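Nitric oxide dioxygenase (Rhodothermus marinus DSM 4252, PDB 6WK3) binds heme in a globin fold, is probably a nitric oxide dioxygenase, and in this engineered form serves as a carbene transferase. Local coordinates at residues A16-L21 / Y64-D69. The protein carries 1 engineered substitution. Sequence-based numbering, arbitrary orientation.
Sequences ASVPAL and YARSID
Val-18 meets Ala-65 and Arg-66 where the first turn of helix 18-39 passes near the C-terminal end of helix 50-66, and shows how two globin helices come close when the residue facing the neighbouring helix is small. The CA atoms of Val-18 and Ala-65 are 6.1 Å apart. With CG1 anti to the backbone N (chi1 159°), the two methyls of Val-18 diverge: CG2 sits 3.5 Å from Ala-65 CB, while CG1 lies over one face of the Arg-66 guanidinium, 3.8 Å from NH1. The valine and arginine side chains cross at about a right angle, and the arginine, extended from CG to NE, reaches across toward the first helix, where NH2 is hydrogen-bonded to Gln-22 OE1. One turn further on, Leu-21 brings CD1 to 3.7 Å from the same Ala-65 CB, so that a single methyl receives both aliphatic chains. Trp-122 of helix 116-145 packs against Leu-21 and Ala-65, and Val-14 of helix 8-16 also touches Ala-65. No hydrogen bond links the two segments; their cohesion is van der Waals and hydrophobic, with the Arg-66 guanidinium bonded to Gln-22 just beyond segment 16-21 and its flat face lying against a methyl at the exposed border.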
loop_
_atom_site.group_PDB
_atom_site.type_symbol
_atom_site.label_atom_id
_atom_site.label_comp_id
_atom_site.label_asym_id
_atom_site.label_seq_id
_atom_site.Cartn_x
_atom_site.Cartn_y
_atom_site.Cartn_z
ATOM N N ALA A 16 13.207 -18.748 20.268
ATOM C CA ALA A 16 12.809 -18.989 21.647
ATOM C C ALA A 16 11.916 -17.885 22.196
ATOM O O ALA A 16 11.181 -18.128 23.158
ATOM C CB ALA A 16 14.050 -19.154 22.527
ATOM N N SER A 17 11.948 -16.687 21.610
ATOM C CA SER A 17 11.081 -15.615 22.077
ATOM C C SER A 17 9.666 -15.712 21.528
ATOM O O SER A 17 8.823 -14.899 21.915
ATOM C CB SER A 17 11.674 -14.243 21.729
ATOM O OG SER A 17 12.158 -14.189 20.400
ATOM N N VAL A 18 9.376 -16.677 20.652
ATOM C CA VAL A 18 8.020 -16.791 20.098
ATOM C C VAL A 18 6.967 -16.886 21.195
ATOM O O VAL A 18 5.943 -16.189 21.101
ATOM C CB VAL A 18 7.952 -17.942 19.086
ATOM C CG1 VAL A 18 6.517 -18.408 18.884
ATOM C CG2 VAL A 18 8.538 -17.509 17.753
ATOM N N PRO A 19 7.137 -17.691 22.259
ATOM C CA PRO A 19 6.128 -17.668 23.335
ATOM C C PRO A 19 5.885 -16.289 23.935
ATOM O O PRO A 19 4.732 -15.950 24.234
ATOM C CB PRO A 19 6.704 -18.652 24.359
ATOM C CG PRO A 19 7.453 -19.628 23.529
ATOM C CD PRO A 19 8.090 -18.809 22.439
ATOM N N ALA A 20 6.933 -15.479 24.121
ATOM C CA ALA A 20 6.740 -14.119 24.620
ATOM C C ALA A 20 6.043 -13.230 23.596
ATOM O O ALA A 20 5.246 -12.360 23.967
ATOM C CB ALA A 20 8.081 -13.502 25.018
ATOM N N LEU A 21 6.335 -13.425 22.309
ATOM C CA LEU A 21 5.694 -12.621 21.275
ATOM C C LEU A 21 4.229 -12.997 21.100
ATOM O O LEU A 21 3.401 -12.128 20.807
ATOM C CB LEU A 21 6.444 -12.765 19.952
ATOM C CG LEU A 21 7.737 -11.960 19.810
ATOM C CD1 LEU A 21 8.387 -12.238 18.472
ATOM C CD2 LEU A 21 7.477 -10.478 19.966
ATOM N N TYR A 64 7.556 -13.531 11.630
ATOM C CA TYR A 64 8.984 -13.533 11.329
ATOM C C TYR A 64 9.754 -14.400 12.313
ATOM O O TYR A 64 10.668 -15.134 11.926
ATOM C CB TYR A 64 9.503 -12.099 11.357
ATOM C CG TYR A 64 10.962 -11.919 11.009
ATOM C CD1 TYR A 64 11.547 -12.616 9.954
ATOM C CD2 TYR A 64 11.749 -11.025 11.720
ATOM C CE1 TYR A 64 12.885 -12.421 9.627
ATOM C CE2 TYR A 64 13.075 -10.829 11.407
ATOM C CZ TYR A 64 13.639 -11.525 10.364
ATOM O OH TYR A 64 14.961 -11.314 10.063
ATOM N N ALA A 65 9.405 -14.322 13.597
ATOM C CA ALA A 65 10.069 -15.153 14.591
ATOM C C ALA A 65 9.720 -16.625 14.396
ATOM O O ALA A 65 10.564 -17.500 14.608
ATOM C CB ALA A 65 9.701 -14.676 15.997
ATOM N N ARG A 66 8.485 -16.915 13.978
ATOM C CA ARG A 66 8.078 -18.290 13.707
ATOM C C ARG A 66 8.742 -18.858 12.458
ATOM O O ARG A 66 8.699 -20.073 12.243
ATOM C CB ARG A 66 6.561 -18.369 13.531
ATOM C CG ARG A 66 5.730 -18.146 14.782
ATOM C CD ARG A 66 4.396 -18.851 14.626
ATOM N NE ARG A 66 3.324 -18.248 15.407
ATOM C CZ ARG A 66 2.892 -18.723 16.569
ATOM N NH1 ARG A 66 3.448 -19.809 17.095
ATOM N NH2 ARG A 66 1.902 -18.114 17.208
ATOM N N SER A 67 9.328 -18.011 11.620
ATOM C CA SER A 67 9.876 -18.438 10.342
ATOM C C SER A 67 11.301 -17.932 10.174
ATOM O O SER A 67 11.754 -17.696 9.054
ATOM C CB SER A 67 8.989 -17.962 9.193
ATOM O OG SER A 67 9.644 -18.096 7.942
ATOM N N ILE A 68 12.014 -17.755 11.288
ATOM C CA ILE A 68 13.369 -17.227 11.228
ATOM C C ILE A 68 14.334 -18.215 10.576
ATOM O O ILE A 68 15.382 -17.800 10.069
ATOM C CB ILE A 68 13.830 -16.819 12.644
ATOM C CG1 ILE A 68 15.079 -15.937 12.585
ATOM C CG2 ILE A 68 14.077 -18.041 13.507
ATOM C CD1 ILE A 68 14.896 -14.666 11.796
ATOM N N ASP A 69 14.004 -19.512 10.552
ATOM C CA ASP A 69 14.852 -20.478 9.853
ATOM C C ASP A 69 14.622 -20.470 8.346
ATOM O O ASP A 69 15.531 -20.826 7.586
ATOM C CB ASP A 69 14.625 -21.891 10.394
ATOM C CG ASP A 69 15.086 -22.055 11.838
ATOM O OD1 ASP A 69 16.035 -21.357 12.263
ATOM O OD2 ASP A 69 14.484 -22.884 12.552
#